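Local coordinates for cell division control protein (Pyrococcus abyssi, PDB 6RPP) that is an intein of the HINT fold, which probably excises itself from the archaeal MCM helicase by protein splicing and joins the flanking segments, at residues K79-K84 with A135-Y140; I51-L56 with L150-Y155; K73-K78 with D144-D149; G87-R92 with I121-G126. The protein carries 2 engineered substitutions. All coordinates share one frame; numbering follows the deposited sequence. Where two conformers were deposited one is given.

Contact 1: K79-K84 with A135-Y140; sequences KMMLVK and AEILEY
An antiparallel ladder ending in a classic beta bulge joins K79-K84 to A135-Y140, neighbouring strands of the larger sheet in this HINT-fold intein. The short strand axes run at 159° to each other, and M80, L82 and K84 form hydrogen-bonded pairs with Y140, L138 and E136. L82 N to L138 O, at 2.7 Å, is almost straight (178° at the hydrogen). In the non-hydrogen-bonded pairs between them, the CA atoms of E139 and I137 come close to the carbonyls of M80 and L82.

On the face carrying M80, L82 and K84, the Y140 ring does most of the touching. Its CG sits between backbone N and carbonyl carbon (chi1 69°), which swings the ring across to the other strand; M80 CB then lies over one face, 3.3 Å from Y140 CZ, while L82 N meets the ring edge in plane. R92, from the next strand, makes a cation-pi contact with the same ring. On the other face M81 folds at chi2 and brings SD to 3.6 Å from I137 CG2.

Each end of the pairing has a lysine and a glutamate crossing one another in a long salt bridge: K79 NZ to E139 OE2 and K84 NZ to E136 OE1, both 3.9 Å. K79 lays its CD and CE methylenes against the E139 carboxylate. At the bulge two amides share one carbonyl: A135 N reaches K84 O at 2.8 Å in the carbonyl plane, and E136 N makes a weak bond to K84 O at 3.3 Å.

Contact 2: I51-L56 with L150-Y155; sequences IEVYSL and LQVPGY
With chi1 at -69°, Y155 sets its ring anti to its own carbonyl carbon and against S55, whose OG (chi1 -56°) is turned beside its backbone N and toward V152. The S55 CB then lies over the face of the ring, 3.9 Å from its centroid in a CH-pi contact, and sits above the root of the ring, 3.5 Å from Y155 CG. L56 O approaches the ring edge instead, 3.6 Å from Y155 CD1, so the strand end touches the phenol both from above and at its rim.

The S55 hydroxyl oxygen packs 3.6 Å from V152 CG1, but its polar need is met beyond the two segments, by a hydrogen bond to N157 O. Farther along, the contact is purely apolar: V53 CG2 meets V152 CG2 at 4.1 Å, and the branch ends I51 CD1 and L150 CD1 just touch at 4.4 Å. No hydrogen bond crosses between I51-L56 and L150-Y155. F158 packs against V53, L150 and V152 and completes this buried cluster, while I24 and I21 of helix 21-35 cover I51 and L150. Strands 44-56 and 146-151 share one antiparallel sheet with 63-75 between them, and the chain leaving 146-151 folds back over 44-56, so that their side chains meet inside the HINT fold.

Contact 3: K73-K78 with D144-D149; sequences KRTAPK and DPWVYD
K73 runs its extended chain across the indole of W146 and sets CE over it, in combined CH-pi and cation-pi contacts. Its CG is anti to the backbone N (chi1 169°) and the rest stays extended, which places CE over the centre of the ring system, 3.4 Å above its plane. NZ stands 4.5 Å from the centroid of the six-membered ring, 16° off the normal, in the cation-pi contact, and also forms a salt bridge with E26. R74 O lies at the edge of the same indole. A serine at W146 would probably deprive the K73 methylenes and ammonium of the aromatic face they lie on, leaving the chain held mainly by the E26 salt bridge.

In the backbone, R74 and V147 form a hydrogen-bonded antiparallel pair, with R74 N to V147 O at 2.9 Å and V147 N to R74 O at 2.8 Å. Past the strand end A76 N bonds to P145 O, approaching from above the carbonyl plane, and A76 CB packs 3.9 Å from V147 CG1. The turn before W146 is an Asx turn, D144 OD1 accepting from W146 N at 3.2 Å. A water donates to D149 OD2 and accepts a weak bond from R74 NH2.

In the sheet, strand 63-75 runs between strands 44-56 and 146-151, with K73 bonded through its backbone to F45, and V25 of helix 21-35 packs against K73 and Y148.

Contact 4: G87-R92 with I121-G126; sequences GGKRIR and IATIEG
K89 NZ donates to I124 O at 2.8 Å, arriving in the carbonyl plane with a C=O...N angle of 160°. The same ammonium gives a second hydrogen to a water 2.9 Å away, and that water donates in turn to T123 OG1 at 2.8 Å. In the conformer of E125 given, one of two deposited, the water also reaches its OE2; that link is therefore doubtful. Bends at chi2 (-52°) and chi4 (-70°) fold the K89 chain toward the strand, with CG lying 4.2 Å from T123 CG2.

Strands 90-93 and 120-125 belong to one antiparallel sheet of the HINT fold but are not neighbours in it: strands 80-85 and 128-140 come between. K89, just before strand 90-93, reaches across to strand 120-125, consistent with a curved sheet. An alanine at K89 is likely to leave I124 O without this donor and the water without one of its mates.

Farther out, T123 OG1 donates to S130 O, which fixes the hydroxyl that receives the water. K89 itself is held by its backbone N, bonded to T85 OG1, and by I163 of strand 163-166 against its side chain; from that same strand F164 packs on I124.

In the fold
Contacts 1 and 4 share the six-stranded sheet: V83 N lies 2.8 Å from I91 O, a probable hydrogen bond, and Y140 OH packs 3.3 Å from R92 CB. Contacts 2 and 3 belong to the four-stranded sheet and both draw on strand 146-151, on opposite sides of the chain's centre, with centres about 20 Å apart. The two sheets meet twice here, at M80 CE to V147 CG1 (3.7 Å, contacts 1 and 3) and L56 CD2 to A122 CB (3.8 Å, contacts 2 and 4). Contacts 1 and 2 stay about 13 Å apart at their nearest atoms. D149 OD2 hydrogen-bonds A168 N and the Q151 side chain touches A168, at the C-terminal end, near which an intein's C-terminal splice junction probably lies.

Contact 1: K79-K84 with A135-Y140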
# COMPACT_ATOMS: atom_id res chain seq x y z
N LYS A 79 -12.10 11.86 -3.18
CA LYS A 79 -12.80 10.64 -2.76
C LYS A 79 -11.76 9.56 -2.50
O LYS A 79 -10.70 9.55 -3.13
CB LYS A 79 -13.82 10.10 -3.84
CG LYS A 79 -14.85 11.17 -4.17
CD LYS A 79 -15.98 10.70 -5.06
CE LYS A 79 -17.25 11.53 -4.81
NZ LYS A 79 -17.34 12.11 -3.43
N MET A 80 -12.07 8.66 -1.55
CA MET A 80 -11.26 7.48 -1.26
C MET A 80 -12.13 6.23 -1.30
O MET A 80 -13.34 6.31 -1.40
CB MET A 80 -10.56 7.60 0.13
CG MET A 80 -9.58 8.79 0.34
SD MET A 80 -7.98 8.36 -0.39
CE MET A 80 -7.37 7.14 0.82
N MET A 81 -11.48 5.05 -1.27
CA MET A 81 -12.21 3.78 -1.34
C MET A 81 -11.82 2.90 -0.18
O MET A 81 -10.63 2.70 0.08
CB MET A 81 -11.95 3.00 -2.65
CG MET A 81 -12.26 3.70 -3.93
SD MET A 81 -14.01 3.55 -4.11
CE MET A 81 -14.24 4.18 -5.77
N LEU A 82 -12.80 2.29 0.46
CA LEU A 82 -12.56 1.25 1.45
C LEU A 82 -12.77 -0.07 0.73
O LEU A 82 -13.85 -0.33 0.21
CB LEU A 82 -13.51 1.39 2.65
CG LEU A 82 -13.72 0.16 3.53
CD1 LEU A 82 -12.42 -0.15 4.26
CD2 LEU A 82 -14.88 0.40 4.50
N VAL A 83 -11.76 -0.93 0.77
CA VAL A 83 -11.80 -2.22 0.10
C VAL A 83 -11.83 -3.29 1.16
O VAL A 83 -10.99 -3.27 2.07
CB VAL A 83 -10.59 -2.40 -0.81
CG1 VAL A 83 -10.55 -3.83 -1.44
CG2 VAL A 83 -10.62 -1.35 -1.86
N LYS A 84 -12.83 -4.16 1.11
CA LYS A 84 -12.98 -5.23 2.09
C LYS A 84 -12.99 -6.57 1.38
O LYS A 84 -13.65 -6.71 0.34
CB LYS A 84 -14.28 -5.09 2.91
CG LYS A 84 -14.39 -3.80 3.73
CD LYS A 84 -15.78 -3.69 4.35
CE LYS A 84 -15.97 -4.72 5.44
NZ LYS A 84 -17.33 -4.51 6.10
N ALA A 135 -15.05 -8.44 -1.29
CA ALA A 135 -16.40 -8.52 -0.77
C ALA A 135 -17.21 -7.28 -1.11
O ALA A 135 -18.35 -7.40 -1.56
CB ALA A 135 -16.38 -8.74 0.77
N GLU A 136 -16.64 -6.10 -0.92
CA GLU A 136 -17.31 -4.84 -1.15
C GLU A 136 -16.25 -3.77 -1.33
O GLU A 136 -15.16 -3.82 -0.72
CB GLU A 136 -18.25 -4.42 0.01
CG GLU A 136 -19.38 -5.34 0.41
CD GLU A 136 -19.03 -6.19 1.62
OE1 GLU A 136 -18.23 -5.73 2.47
OE2 GLU A 136 -19.55 -7.32 1.72
N ILE A 137 -16.59 -2.77 -2.13
CA ILE A 137 -15.79 -1.56 -2.26
C ILE A 137 -16.72 -0.40 -1.96
O ILE A 137 -17.78 -0.29 -2.58
CB ILE A 137 -15.19 -1.37 -3.66
CG1 ILE A 137 -14.39 -2.61 -4.08
CG2 ILE A 137 -14.35 -0.05 -3.71
CD1 ILE A 137 -15.12 -3.42 -5.16
N LEU A 138 -16.31 0.48 -1.05
CA LEU A 138 -17.18 1.58 -0.61
C LEU A 138 -16.43 2.90 -0.69
O LEU A 138 -15.39 3.07 -0.02
CB LEU A 138 -17.66 1.36 0.83
CG LEU A 138 -18.56 2.46 1.40
CD1 LEU A 138 -19.68 2.84 0.41
CD2 LEU A 138 -19.16 2.02 2.73
N GLU A 139 -16.98 3.85 -1.45
CA GLU A 139 -16.42 5.19 -1.54
C GLU A 139 -16.71 6.00 -0.28
O GLU A 139 -17.80 5.88 0.28
CB GLU A 139 -17.04 5.88 -2.75
CG GLU A 139 -16.39 7.14 -3.16
CD GLU A 139 -16.99 7.64 -4.45
OE1 GLU A 139 -16.47 7.27 -5.52
OE2 GLU A 139 -18.01 8.36 -4.38
N TYR A 140 -15.74 6.82 0.18
CA TYR A 140 -16.03 7.76 1.25
C TYR A 140 -15.24 9.04 0.97
O TYR A 140 -14.34 9.06 0.13
CB TYR A 140 -15.69 7.11 2.62
CG TYR A 140 -14.20 6.90 2.82
CD1 TYR A 140 -13.53 5.80 2.28
CD2 TYR A 140 -13.43 7.85 3.51
CE1 TYR A 140 -12.14 5.61 2.44
CE2 TYR A 140 -12.03 7.69 3.68
CZ TYR A 140 -11.39 6.56 3.13
OH TYR A 140 -10.04 6.48 3.26

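Contact 2: I51-L56 with L150-Y155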
# COMPACT_ATOMS: atom_id res chain seq x y z
N ILE A 51 13.97 0.87 5.53
CA ILE A 51 13.24 -0.02 6.41
C ILE A 51 13.06 -1.36 5.70
O ILE A 51 13.26 -1.47 4.49
CB ILE A 51 11.88 0.56 6.84
CG1 ILE A 51 10.98 0.68 5.63
CG2 ILE A 51 12.07 1.93 7.45
CD1 ILE A 51 9.62 1.20 6.00
N GLU A 52 12.75 -2.38 6.48
CA GLU A 52 12.59 -3.74 5.96
C GLU A 52 11.09 -4.05 5.97
O GLU A 52 10.44 -3.92 7.01
CB GLU A 52 13.38 -4.72 6.82
CG GLU A 52 13.36 -6.12 6.30
CD GLU A 52 14.23 -7.04 7.12
OE1 GLU A 52 15.17 -7.63 6.55
OE2 GLU A 52 13.98 -7.15 8.34
N VAL A 53 10.55 -4.42 4.82
CA VAL A 53 9.13 -4.75 4.70
C VAL A 53 9.09 -6.19 4.24
O VAL A 53 10.15 -6.79 4.01
CB VAL A 53 8.42 -3.83 3.72
CG1 VAL A 53 8.39 -2.38 4.29
CG2 VAL A 53 9.05 -3.95 2.36
N TYR A 54 7.88 -6.73 4.09
CA TYR A 54 7.68 -8.03 3.46
C TYR A 54 7.03 -7.80 2.10
O TYR A 54 6.05 -7.04 2.01
CB TYR A 54 6.80 -8.95 4.31
CG TYR A 54 7.53 -9.49 5.53
CD1 TYR A 54 8.42 -10.55 5.40
CD2 TYR A 54 7.34 -8.92 6.78
CE1 TYR A 54 9.09 -11.03 6.49
CE2 TYR A 54 7.99 -9.40 7.87
CZ TYR A 54 8.86 -10.46 7.72
OH TYR A 54 9.53 -10.96 8.80
N SER A 55 7.55 -8.48 1.08
CA SER A 55 7.04 -8.36 -0.27
C SER A 55 6.72 -9.71 -0.88
O SER A 55 7.43 -10.69 -0.66
CB SER A 55 8.02 -7.64 -1.12
OG SER A 55 8.31 -6.37 -0.54
N LEU A 56 5.66 -9.74 -1.67
CA LEU A 56 5.33 -10.92 -2.47
C LEU A 56 6.10 -10.95 -3.79
O LEU A 56 6.20 -9.94 -4.50
CB LEU A 56 3.83 -10.93 -2.75
CG LEU A 56 3.23 -12.12 -3.49
CD1 LEU A 56 3.41 -13.41 -2.72
CD2 LEU A 56 1.76 -11.82 -3.76
N LEU A 150 5.05 3.89 -0.15
CA LEU A 150 6.46 3.57 -0.01
C LEU A 150 6.96 3.06 -1.34
O LEU A 150 6.19 2.52 -2.13
CB LEU A 150 6.74 2.48 1.02
CG LEU A 150 6.21 2.81 2.41
CD1 LEU A 150 6.26 1.51 3.19
CD2 LEU A 150 7.03 3.87 3.03
N GLN A 151 8.24 3.23 -1.61
CA GLN A 151 8.86 2.60 -2.78
C GLN A 151 9.62 1.35 -2.37
O GLN A 151 10.44 1.40 -1.45
CB GLN A 151 9.79 3.55 -3.51
CG GLN A 151 10.51 2.84 -4.66
CD GLN A 151 11.40 3.74 -5.46
OE1 GLN A 151 10.94 4.40 -6.39
NE2 GLN A 151 12.68 3.79 -5.09
N VAL A 152 9.37 0.23 -3.06
CA VAL A 152 10.05 -1.03 -2.77
C VAL A 152 10.71 -1.53 -4.04
O VAL A 152 10.06 -2.17 -4.88
CB VAL A 152 9.10 -2.10 -2.21
CG1 VAL A 152 9.91 -3.37 -1.83
CG2 VAL A 152 8.36 -1.56 -0.93
N PRO A 153 12.01 -1.32 -4.20
CA PRO A 153 12.65 -1.70 -5.45
C PRO A 153 12.50 -3.18 -5.73
O PRO A 153 12.67 -4.01 -4.83
CB PRO A 153 14.12 -1.33 -5.24
CG PRO A 153 13.98 -0.12 -4.31
CD PRO A 153 12.87 -0.47 -3.37
N GLY A 154 12.26 -3.48 -7.00
CA GLY A 154 12.12 -4.82 -7.51
C GLY A 154 10.67 -5.21 -7.41
O GLY A 154 9.96 -5.30 -8.43
N TYR A 155 10.18 -5.27 -6.18
CA TYR A 155 8.94 -5.95 -5.87
C TYR A 155 7.71 -5.07 -6.11
O TYR A 155 6.64 -5.59 -6.43
CB TYR A 155 8.92 -6.33 -4.40
CG TYR A 155 9.91 -7.42 -4.07
CD1 TYR A 155 9.56 -8.74 -4.28
CD2 TYR A 155 11.17 -7.11 -3.56
CE1 TYR A 155 10.41 -9.75 -4.00
CE2 TYR A 155 12.08 -8.15 -3.32
CZ TYR A 155 11.65 -9.45 -3.50
OH TYR A 155 12.52 -10.46 -3.19

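Contact 3: K73-K78 with D144-D149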
# COMPACT_ATOMS: atom_id res chain seq x y z
N LYS A 73 4.42 11.27 0.60
CA LYS A 73 3.27 11.91 1.24
C LYS A 73 2.59 12.75 0.17
O LYS A 73 3.21 13.65 -0.37
CB LYS A 73 3.73 12.83 2.37
CG LYS A 73 2.66 13.79 2.99
CD LYS A 73 3.27 14.69 4.01
CE LYS A 73 2.21 15.59 4.80
NZ LYS A 73 2.85 16.21 5.89
N ARG A 74 1.30 12.50 -0.09
CA ARG A 74 0.63 13.16 -1.19
C ARG A 74 -0.70 13.72 -0.72
O ARG A 74 -1.33 13.19 0.19
CB ARG A 74 0.41 12.23 -2.42
CG ARG A 74 1.71 11.70 -3.03
CD ARG A 74 1.53 11.32 -4.50
NE ARG A 74 2.49 10.31 -4.94
CZ ARG A 74 3.50 10.54 -5.77
NH1 ARG A 74 3.68 11.76 -6.26
NH2 ARG A 74 4.33 9.56 -6.10
N THR A 75 -1.15 14.78 -1.40
CA THR A 75 -2.48 15.30 -1.12
C THR A 75 -3.54 14.22 -1.37
O THR A 75 -3.56 13.56 -2.42
CB THR A 75 -2.75 16.53 -1.99
OG1 THR A 75 -1.72 17.50 -1.75
CG2 THR A 75 -4.08 17.17 -1.69
N ALA A 76 -4.45 14.08 -0.43
CA ALA A 76 -5.53 13.13 -0.62
C ALA A 76 -6.43 13.58 -1.78
O ALA A 76 -6.71 14.78 -1.96
CB ALA A 76 -6.35 13.00 0.66
N PRO A 77 -6.92 12.64 -2.58
CA PRO A 77 -7.97 12.98 -3.55
C PRO A 77 -9.32 13.35 -2.90
O PRO A 77 -9.48 13.24 -1.67
CB PRO A 77 -8.06 11.70 -4.40
CG PRO A 77 -7.67 10.60 -3.47
CD PRO A 77 -6.54 11.20 -2.61
N LYS A 78 -10.27 13.80 -3.72
CA LYS A 78 -11.53 14.24 -3.18
C LYS A 78 -12.33 13.07 -2.64
O LYS A 78 -13.17 13.26 -1.74
CB LYS A 78 -12.30 15.00 -4.26
CG LYS A 78 -11.65 16.33 -4.69
CD LYS A 78 -11.61 17.33 -3.54
CE LYS A 78 -11.45 18.79 -4.02
NZ LYS A 78 -11.41 19.76 -2.86
N ASP A 144 -8.91 12.88 6.59
CA ASP A 144 -7.47 13.13 6.63
C ASP A 144 -7.02 13.57 5.24
O ASP A 144 -7.29 12.86 4.26
CB ASP A 144 -6.77 11.82 7.05
CG ASP A 144 -5.31 11.95 7.22
OD1 ASP A 144 -4.66 12.91 6.76
OD2 ASP A 144 -4.77 10.95 7.79
N PRO A 145 -6.42 14.73 5.10
CA PRO A 145 -6.16 15.27 3.75
C PRO A 145 -4.82 14.82 3.16
O PRO A 145 -4.42 15.37 2.12
CB PRO A 145 -6.19 16.78 3.99
CG PRO A 145 -5.54 16.90 5.34
CD PRO A 145 -6.17 15.74 6.15
N TRP A 146 -4.23 13.76 3.72
CA TRP A 146 -2.99 13.23 3.18
C TRP A 146 -3.10 11.74 2.96
O TRP A 146 -3.84 11.06 3.67
CB TRP A 146 -1.83 13.49 4.13
CG TRP A 146 -1.61 14.92 4.39
CD1 TRP A 146 -1.96 15.61 5.54
CD2 TRP A 146 -0.96 15.86 3.55
NE1 TRP A 146 -1.62 16.91 5.42
CE2 TRP A 146 -1.01 17.11 4.21
CE3 TRP A 146 -0.37 15.80 2.27
CZ2 TRP A 146 -0.42 18.29 3.68
CZ3 TRP A 146 0.18 16.95 1.73
CH2 TRP A 146 0.14 18.18 2.43
N VAL A 147 -2.38 11.25 1.97
CA VAL A 147 -2.24 9.80 1.74
C VAL A 147 -0.76 9.45 1.56
O VAL A 147 0.09 10.32 1.32
CB VAL A 147 -3.05 9.33 0.52
CG1 VAL A 147 -4.57 9.48 0.86
CG2 VAL A 147 -2.77 10.18 -0.69
N TYR A 148 -0.46 8.13 1.60
CA TYR A 148 0.93 7.72 1.83
C TYR A 148 1.32 6.54 0.96
O TYR A 148 0.51 5.68 0.62
CB TYR A 148 1.10 7.33 3.28
CG TYR A 148 0.84 8.52 4.20
CD1 TYR A 148 1.84 9.42 4.45
CD2 TYR A 148 -0.44 8.76 4.77
CE1 TYR A 148 1.61 10.50 5.25
CE2 TYR A 148 -0.68 9.87 5.60
CZ TYR A 148 0.37 10.73 5.81
OH TYR A 148 0.11 11.82 6.61
N ASP A 149 2.61 6.42 0.68
CA ASP A 149 3.07 5.26 -0.08
C ASP A 149 4.53 5.05 0.25
O ASP A 149 5.18 5.92 0.84
CB ASP A 149 2.88 5.51 -1.58
CG ASP A 149 3.07 4.27 -2.43
OD1 ASP A 149 2.85 3.15 -1.88
OD2 ASP A 149 3.43 4.47 -3.61
O HOH W 1 2.67 6.89 -4.81

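Contact 4: G87-R92 with I121-G126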
# COMPACT_ATOMS: atom_id res chain seq x y z
N GLY A 87 -11.99 -12.78 3.10
CA GLY A 87 -11.09 -13.32 4.09
C GLY A 87 -10.78 -12.38 5.21
O GLY A 87 -9.94 -12.70 6.06
N GLY A 88 -11.44 -11.24 5.24
CA GLY A 88 -11.44 -10.38 6.40
C GLY A 88 -10.55 -9.17 6.34
O GLY A 88 -10.47 -8.46 7.36
N LYS A 89 -9.91 -8.87 5.21
CA LYS A 89 -8.92 -7.80 5.14
C LYS A 89 -9.62 -6.50 4.77
O LYS A 89 -10.63 -6.52 4.05
CB LYS A 89 -7.82 -8.16 4.13
CG LYS A 89 -7.16 -9.52 4.40
CD LYS A 89 -6.68 -9.62 5.84
CE LYS A 89 -5.73 -10.83 6.05
NZ LYS A 89 -6.40 -12.16 5.97
N ARG A 90 -9.13 -5.37 5.30
CA ARG A 90 -9.76 -4.07 5.03
C ARG A 90 -8.65 -3.06 4.76
O ARG A 90 -7.64 -3.05 5.50
CB ARG A 90 -10.57 -3.60 6.23
CG ARG A 90 -11.76 -4.47 6.64
CD ARG A 90 -12.26 -4.04 8.02
NE ARG A 90 -13.67 -3.66 8.01
CZ ARG A 90 -14.11 -2.40 7.97
NH1 ARG A 90 -13.24 -1.39 7.93
NH2 ARG A 90 -15.42 -2.16 7.97
N ILE A 91 -8.80 -2.20 3.75
CA ILE A 91 -7.77 -1.16 3.55
C ILE A 91 -8.47 0.03 2.89
O ILE A 91 -9.39 -0.13 2.09
CB ILE A 91 -6.60 -1.71 2.70
CG1 ILE A 91 -5.43 -0.69 2.67
CG2 ILE A 91 -7.09 -2.09 1.27
CD1 ILE A 91 -4.16 -1.26 2.11
N ARG A 92 -7.98 1.24 3.18
CA ARG A 92 -8.52 2.47 2.61
C ARG A 92 -7.47 3.05 1.69
O ARG A 92 -6.31 3.27 2.13
CB ARG A 92 -8.90 3.46 3.73
CG ARG A 92 -10.04 2.93 4.64
CD ARG A 92 -10.49 3.89 5.64
NE ARG A 92 -11.52 3.34 6.52
CZ ARG A 92 -12.84 3.41 6.33
NH1 ARG A 92 -13.34 4.07 5.29
NH2 ARG A 92 -13.66 2.85 7.22
N ILE A 121 -7.67 -10.80 -4.76
CA ILE A 121 -6.48 -9.98 -4.56
C ILE A 121 -5.54 -10.73 -3.63
O ILE A 121 -5.93 -11.66 -2.91
CB ILE A 121 -6.77 -8.56 -4.00
CG1 ILE A 121 -7.47 -8.60 -2.65
CG2 ILE A 121 -7.63 -7.79 -5.05
CD1 ILE A 121 -7.40 -7.28 -1.90
N ALA A 122 -4.29 -10.30 -3.61
CA ALA A 122 -3.25 -11.03 -2.91
C ALA A 122 -3.18 -10.63 -1.44
O ALA A 122 -3.08 -9.45 -1.11
CB ALA A 122 -1.91 -10.74 -3.60
N THR A 123 -3.27 -11.62 -0.56
CA THR A 123 -3.36 -11.37 0.88
C THR A 123 -2.53 -12.41 1.62
O THR A 123 -1.99 -13.35 1.02
CB THR A 123 -4.80 -11.46 1.40
OG1 THR A 123 -5.26 -12.84 1.37
CG2 THR A 123 -5.76 -10.59 0.60
N ILE A 124 -2.42 -12.25 2.93
CA ILE A 124 -1.93 -13.31 3.79
C ILE A 124 -3.07 -13.84 4.65
O ILE A 124 -3.94 -13.07 5.10
CB ILE A 124 -0.77 -12.74 4.65
CG1 ILE A 124 0.11 -13.90 5.09
CG2 ILE A 124 -1.26 -11.86 5.83
CD1 ILE A 124 1.21 -14.16 4.05
N GLU A 125 -3.09 -15.14 4.86
CA GLU A 125 -4.03 -15.76 5.81
C GLU A 125 -3.19 -16.55 6.79
O GLU A 125 -2.58 -17.54 6.44
CB GLU A 125 -5.10 -16.63 5.09
CG GLU A 125 -6.27 -15.75 4.54
CD GLU A 125 -7.21 -16.44 3.55
OE1 GLU A 125 -7.22 -17.69 3.56
OE2 GLU A 125 -7.93 -15.73 2.76
N GLY A 126 -3.14 -16.10 8.03
CA GLY A 126 -2.17 -16.63 8.98
C GLY A 126 -0.75 -16.35 8.48
O GLY A 126 -0.31 -15.20 8.57
O HOH W 2 -7.21 -12.95 3.32